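Local coordinates for mandelate racemase/muconate lactonizing enzyme-like protein (Roseovarius sp. TM1035, PDB 3RCY) that is of unknown substrate but probably acts on a carboxylate as a magnesium-binding member of the enolase superfamily, related to mandelate racemase and muconate lactonizing enzyme, at residues A[231-236]-A[331-336]; A[256-261]-A[280-285]. One frame throughout, in Å; residues are numbered along the deposited sequence.

Contact 1: A[231-236]-A[331-336]. With MG (magnesium ion), chain I.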
loop_
_atom_site.group_PDB
_atom_site.type_symbol
_atom_site.label_atom_id
_atom_site.label_comp_id
_atom_site.label_asym_id
_atom_site.label_seq_id
_atom_site.Cartn_x
_atom_site.Cartn_y
_atom_site.Cartn_z
ATOM N N PRO A 231 24.901 -7.695 -16.590
ATOM C CA PRO A 231 25.491 -6.377 -16.312
ATOM C C PRO A 231 25.361 -6.012 -14.829
ATOM O O PRO A 231 24.348 -6.327 -14.198
ATOM C CB PRO A 231 24.656 -5.427 -17.172
ATOM C CG PRO A 231 23.375 -6.148 -17.424
ATOM C CD PRO A 231 23.713 -7.600 -17.464
ATOM N N LEU A 232 26.387 -5.377 -14.277
ATOM C CA LEU A 232 26.395 -5.019 -12.858
ATOM C C LEU A 232 25.361 -3.934 -12.541
ATOM O O LEU A 232 24.741 -3.959 -11.481
ATOM C CB LEU A 232 27.803 -4.610 -12.402
ATOM C CG LEU A 232 28.020 -4.301 -10.910
ATOM C CD1 LEU A 232 29.442 -4.568 -10.515
ATOM C CD2 LEU A 232 27.659 -2.843 -10.573
ATOM N N TRP A 233 25.195 -2.973 -13.448
ATOM C CA TRP A 233 24.137 -1.978 -13.298
ATOM C C TRP A 233 23.576 -1.492 -14.630
ATOM O O TRP A 233 24.189 -1.676 -15.678
ATOM C CB TRP A 233 24.542 -0.793 -12.386
ATOM C CG TRP A 233 25.463 0.278 -12.972
ATOM C CD1 TRP A 233 25.316 0.954 -14.162
ATOM C CD2 TRP A 233 26.628 0.834 -12.342
ATOM N NE1 TRP A 233 26.339 1.872 -14.317
ATOM C CE2 TRP A 233 27.153 1.818 -13.213
ATOM C CE3 TRP A 233 27.285 0.588 -11.128
ATOM C CZ2 TRP A 233 28.308 2.550 -12.910
ATOM C CZ3 TRP A 233 28.439 1.319 -10.827
ATOM C CH2 TRP A 233 28.932 2.288 -11.717
ATOM N N TYR A 234 22.403 -0.877 -14.530
ATOM C CA TYR A 234 21.667 -0.279 -15.622
ATOM C C TYR A 234 21.512 1.169 -15.179
ATOM O O TYR A 234 20.755 1.468 -14.245
ATOM C CB TYR A 234 20.305 -0.982 -15.735
ATOM C CG TYR A 234 19.416 -0.647 -16.915
ATOM C CD1 TYR A 234 19.894 0.059 -18.035
ATOM C CD2 TYR A 234 18.087 -1.081 -16.930
ATOM C CE1 TYR A 234 19.065 0.331 -19.110
ATOM C CE2 TYR A 234 17.248 -0.809 -17.993
ATOM C CZ TYR A 234 17.741 -0.111 -19.086
ATOM O OH TYR A 234 16.904 0.138 -20.145
ATOM N N GLU A 235 22.256 2.060 -15.829
ATOM C CA GLU A 235 22.359 3.449 -15.391
ATOM C C GLU A 235 21.282 4.336 -16.009
ATOM O O GLU A 235 20.955 4.188 -17.182
ATOM C CB GLU A 235 23.745 3.991 -15.746
ATOM C CG GLU A 235 24.047 5.383 -15.210
ATOM C CD GLU A 235 25.545 5.673 -15.182
ATOM O OE1 GLU A 235 26.344 4.712 -15.150
ATOM O OE2 GLU A 235 25.917 6.865 -15.173
ATOM N N GLU A 236 20.724 5.249 -15.222
ATOM C CA GLU A 236 19.748 6.226 -15.744
ATOM C C GLU A 236 18.857 5.646 -16.862
ATOM O O GLU A 236 18.904 6.106 -18.000
ATOM C CB GLU A 236 20.475 7.470 -16.268
ATOM C CG GLU A 236 21.142 8.321 -15.187
ATOM C CD GLU A 236 21.254 9.776 -15.616
ATOM O OE1 GLU A 236 21.917 10.041 -16.647
ATOM O OE2 GLU A 236 20.661 10.649 -14.933
ATOM N N ASN A 331 30.067 1.968 2.448
ATOM C CA ASN A 331 29.240 1.506 1.327
ATOM C C ASN A 331 29.655 2.063 -0.044
ATOM O O ASN A 331 28.816 2.505 -0.835
ATOM C CB ASN A 331 27.737 1.739 1.616
ATOM C CG ASN A 331 27.400 3.211 1.896
ATOM O OD1 ASN A 331 28.213 3.960 2.419
ATOM N ND2 ASN A 331 26.182 3.608 1.571
ATOM N N ILE A 332 30.953 2.051 -0.315
ATOM C CA ILE A 332 31.479 2.430 -1.635
ATOM C C ILE A 332 31.398 1.234 -2.572
ATOM O O ILE A 332 31.777 0.122 -2.194
ATOM C CB ILE A 332 32.961 2.942 -1.565
ATOM C CG1 ILE A 332 33.459 3.418 -2.941
ATOM C CG2 ILE A 332 33.907 1.849 -1.050
ATOM C CD1 ILE A 332 32.674 4.584 -3.536
ATOM N N LEU A 333 30.912 1.457 -3.793
ATOM C CA LEU A 333 30.984 0.433 -4.838
ATOM C C LEU A 333 32.238 0.646 -5.692
ATOM O O LEU A 333 33.139 -0.186 -5.692
ATOM C CB LEU A 333 29.718 0.436 -5.713
ATOM C CG LEU A 333 29.661 -0.485 -6.946
ATOM C CD1 LEU A 333 29.997 -1.969 -6.631
ATOM C CD2 LEU A 333 28.292 -0.371 -7.570
ATOM N N MET A 334 32.292 1.765 -6.414
ATOM C CA MET A 334 33.443 2.094 -7.255
ATOM C C MET A 334 33.437 3.579 -7.639
ATOM O O MET A 334 32.407 4.248 -7.503
ATOM C CB MET A 334 33.473 1.201 -8.509
ATOM C CG MET A 334 32.208 1.265 -9.377
ATOM S SD MET A 334 32.249 0.126 -10.783
ATOM C CE MET A 334 31.894 -1.454 -10.007
ATOM N N CYS A 335 34.584 4.088 -8.096
ATOM C CA CYS A 335 34.709 5.485 -8.528
ATOM C C CYS A 335 34.961 5.587 -10.019
ATOM O O CYS A 335 35.963 5.073 -10.523
ATOM C CB CYS A 335 35.845 6.196 -7.783
ATOM S SG CYS A 335 35.383 6.788 -6.162
ATOM N N GLU A 336 34.056 6.264 -10.720
ATOM C CA GLU A 336 34.251 6.607 -12.132
ATOM C C GLU A 336 35.537 7.420 -12.277
ATOM O O GLU A 336 35.803 8.297 -11.469
ATOM C CB GLU A 336 33.047 7.418 -12.631
ATOM C CG GLU A 336 32.940 7.569 -14.143
ATOM C CD GLU A 336 31.540 8.003 -14.597
ATOM O OE1 GLU A 336 30.751 8.498 -13.761
ATOM O OE2 GLU A 336 31.227 7.843 -15.801
HETATM MG MG MG I . 26.129 8.455 -16.692
HETATM O O HOH W 1 28.052 7.652 -13.133
HETATM O O HOH W 2 23.980 8.516 -17.571
HETATM O O HOH W 3 28.453 8.701 -16.511
HETATM O O HOH W 4 26.442 6.903 -18.264
HETATM O O HOH W 5 26.124 10.219 -18.168
#

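Contact 2: A[256-261]-A[280-285]. With MG (magnesium ion), chain I.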
loop_
_atom_site.group_PDB
_atom_site.type_symbol
_atom_site.label_atom_id
_atom_site.label_comp_id
_atom_site.label_asym_id
_atom_site.label_seq_id
_atom_site.Cartn_x
_atom_site.Cartn_y
_atom_site.Cartn_z
ATOM N N PRO A 256 20.428 -4.338 -11.388
ATOM C CA PRO A 256 20.402 -3.197 -10.468
ATOM C C PRO A 256 20.406 -1.871 -11.209
ATOM O O PRO A 256 21.154 -1.691 -12.182
ATOM C CB PRO A 256 21.698 -3.359 -9.662
ATOM C CG PRO A 256 21.968 -4.834 -9.706
ATOM C CD PRO A 256 21.555 -5.242 -11.098
ATOM N N VAL A 257 19.560 -0.954 -10.761
ATOM C CA VAL A 257 19.470 0.363 -11.385
ATOM C C VAL A 257 20.388 1.332 -10.641
ATOM O O VAL A 257 20.432 1.332 -9.407
ATOM C CB VAL A 257 18.008 0.871 -11.436
ATOM C CG1 VAL A 257 17.937 2.347 -11.888
ATOM C CG2 VAL A 257 17.173 -0.026 -12.369
ATOM N N ALA A 258 21.149 2.106 -11.409
ATOM C CA ALA A 258 22.051 3.113 -10.874
ATOM C C ALA A 258 21.613 4.463 -11.399
ATOM O O ALA A 258 21.231 4.592 -12.564
ATOM C CB ALA A 258 23.500 2.829 -11.297
ATOM N N THR A 259 21.661 5.475 -10.544
ATOM C CA THR A 259 21.335 6.820 -10.983
ATOM C C THR A 259 21.911 7.861 -10.028
ATOM O O THR A 259 22.339 7.525 -8.918
ATOM C CB THR A 259 19.794 7.018 -11.124
ATOM O OG1 THR A 259 19.538 8.073 -12.056
ATOM C CG2 THR A 259 19.132 7.336 -9.764
ATOM N N GLY A 260 21.930 9.115 -10.470
ATOM C CA GLY A 260 22.175 10.222 -9.555
ATOM C C GLY A 260 22.901 11.426 -10.120
ATOM O O GLY A 260 22.909 12.495 -9.498
ATOM N N GLU A 261 23.516 11.276 -11.292
ATOM C CA GLU A 261 24.389 12.338 -11.795
ATOM C C GLU A 261 23.667 13.652 -12.093
ATOM O O GLU A 261 24.293 14.705 -12.115
ATOM C CB GLU A 261 25.175 11.881 -13.019
ATOM C CG GLU A 261 24.369 11.850 -14.309
ATOM C CD GLU A 261 25.140 11.172 -15.418
ATOM O OE1 GLU A 261 25.385 9.946 -15.297
ATOM O OE2 GLU A 261 25.522 11.862 -16.394
ATOM N N ILE A 280 22.007 1.898 -6.578
ATOM C CA ILE A 280 23.345 2.493 -6.642
ATOM C C ILE A 280 23.226 3.989 -6.941
ATOM O O ILE A 280 22.610 4.376 -7.934
ATOM C CB ILE A 280 24.219 1.771 -7.703
ATOM C CG1 ILE A 280 24.463 0.306 -7.279
ATOM C CG2 ILE A 280 25.553 2.517 -7.936
ATOM C CD1 ILE A 280 24.743 -0.672 -8.442
ATOM N N LEU A 281 23.800 4.820 -6.071
ATOM C CA LEU A 281 23.665 6.270 -6.203
ATOM C C LEU A 281 24.933 6.885 -6.773
ATOM O O LEU A 281 26.025 6.617 -6.283
ATOM C CB LEU A 281 23.311 6.923 -4.853
ATOM C CG LEU A 281 22.059 6.396 -4.133
ATOM C CD1 LEU A 281 21.801 7.156 -2.827
ATOM C CD2 LEU A 281 20.802 6.402 -5.028
ATOM N N GLN A 282 24.768 7.725 -7.794
ATOM C CA GLN A 282 25.896 8.278 -8.540
ATOM C C GLN A 282 25.896 9.808 -8.545
ATOM O O GLN A 282 25.831 10.430 -9.614
ATOM C CB GLN A 282 25.874 7.748 -9.979
ATOM C CG GLN A 282 25.802 6.223 -10.087
ATOM C CD GLN A 282 25.495 5.765 -11.493
ATOM O OE1 GLN A 282 24.478 6.152 -12.081
ATOM N NE2 GLN A 282 26.370 4.930 -12.044
ATOM N N PRO A 283 25.972 10.432 -7.354
ATOM C CA PRO A 283 25.940 11.888 -7.384
ATOM C C PRO A 283 27.212 12.436 -8.009
ATOM O O PRO A 283 28.284 11.815 -7.912
ATOM C CB PRO A 283 25.902 12.271 -5.911
ATOM C CG PRO A 283 26.687 11.154 -5.224
ATOM C CD PRO A 283 26.302 9.906 -6.013
ATOM N N ALA A 284 27.074 13.563 -8.693
ATOM C CA ALA A 284 28.232 14.366 -9.038
ATOM C C ALA A 284 28.410 15.350 -7.887
ATOM O O ALA A 284 27.575 16.241 -7.696
ATOM C CB ALA A 284 27.991 15.107 -10.358
ATOM N N LEU A 285 29.488 15.189 -7.119
ATOM C CA LEU A 285 29.722 16.025 -5.925
ATOM C C LEU A 285 29.753 17.524 -6.225
ATOM O O LEU A 285 29.356 18.338 -5.385
ATOM C CB LEU A 285 30.996 15.597 -5.192
ATOM C CG LEU A 285 30.805 14.500 -4.126
ATOM C CD1 LEU A 285 30.319 13.184 -4.735
ATOM C CD2 LEU A 285 32.096 14.261 -3.358
HETATM MG MG MG I . 26.129 8.455 -16.692
HETATM O O HOH W 6 24.538 14.833 -8.983
HETATM O O HOH W 7 23.922 8.748 -13.032
HETATM O O HOH W 5 26.124 10.219 -18.168
HETATM O O HOH W 4 26.442 6.903 -18.264
HETATM O O HOH W 3 28.453 8.701 -16.511
HETATM O O HOH W 2 23.980 8.516 -17.571
#

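Contact 1: A[231-236]-A[331-336]
Leu-232 and Leu-333 mark the nearest backbone approach, 10.7 Å between their CA atoms, so segments 231-236 and 331-336 share no hydrogen bond and meet through side chains inside the barrel. The two leucines slide past each other in opposite directions, CD2 of Leu-232 lying 3.9 Å from CD2 of Leu-333. CD1 of Leu-232 meets CE of Met-334 tip to tip. CZ3 of the Trp-233 indole is 3.7 Å from CD2 of Leu-333, which sits at the ring edge, near its plane. Met-334 makes a Met-aromatic contact, its SD 4.8 Å from the centroid of the six-membered ring of Trp-233 and 53° off the normal, an oblique approach. CG of Trp-233 stands between its backbone N and carbonyl carbon (chi1 77°), which turns the six-membered ring toward segment 331-336 and leaves NE1 a weak, bent bond of 3.0 Å to OE1 of Glu-235. A leucine in place of Trp-233 lacks the ring and its N-H, and would probably leave SD of Met-334 without its aromatic neighbour and OE1 of Glu-235 without that weak bond. OE2 of Glu-235 binds magnesium at 2.2 Å, and water 1 bridges this oxygen to OE1 of Glu-336; Lys-166 forms salt bridges with both glutamates. Met-180 of a second subunit packs on both leucines. Apolar packing thus gives way to a carboxylate-bound magnesium at the C-terminal ends of the strands, as in the active site of enolase-superfamily barrels.

Contact 2: A[256-261]-A[280-285]
A beta-alpha-beta unit of the barrel, strand 257-259, helix 266-274 and strand 280-281, brings these two segments side by side as parallel neighbours, their end-to-end directions 10° apart. Ala-258 pairs with Ile-280 and Thr-259 with Leu-281. Three backbone bonds join them: Ile-280 N to Val-257 O, Thr-259 N to Ile-280 O at 3.0 Å and nearly straight (161°), and Gln-282 N to Thr-259 O at 2.7 Å, where the donor lies above the carbonyl plane. On one face CB of Ala-258 touches CB of Ile-280 at 3.8 Å; Thr-259 and Leu-281 point to the other, where helix 266-274 packs on Leu-281. Beyond the pairing, Gly-260 has backbone angles that would jam a CB against the preceding carbonyl O, and that CB would also clash with Gln-282 N.

This is the C-terminal end of the strands, where the enolase-type barrel carries its metal ligands. CG of Gln-282 lies beside its own backbone N, anti to the carbonyl carbon (chi1 -53°), and the chain, extended beyond CG, reaches across to segment 256-261, where its amide lies against the methyl of Ala-258, OE1 and NE2 each 3.6 Å from CB. NE2 of Gln-282 donates to OE1 of Glu-235, tying the amide to another magnesium ligand. Water 7 accepts from Glu-261 N and also lies 2.8 Å from Gln-282 OE1. The chain of Glu-261 is extended beyond CG and brings OE1 to magnesium at 2.2 Å; its other oxygen, OE2, takes a bond from metal-bound water 5 at 2.5 Å. Further along, water 6 accepts from Ala-284 N and lies 2.9 Å from Gly-260 O, while Arg-287 donates to Glu-261 O and Phe-83 of a third subunit packs on Glu-261.

Overall arrangement
The centres of contacts 1 and 2 lie about 7 Å apart within the enolase C-terminal domain-like region. Along the chain the order is 231-236, 256-261, 280-285, 331-336, so contact 2 is nested inside the loop that contact 1 closes. Strands 233-235, 257-259 and 280-281 are successive parallel neighbours in one sheet, whereas 335-336 joins it through strand 126-131. The contacts touch directly: Tyr-234 N probably bonds Pro-256 O, and Glu-236 N probably bonds Ala-258 O. One magnesium ion, with four waters, takes a glutamate from each contact, so the site probably depends on neighbouring strands keeping their relative positions. A second subunit touches both contacts.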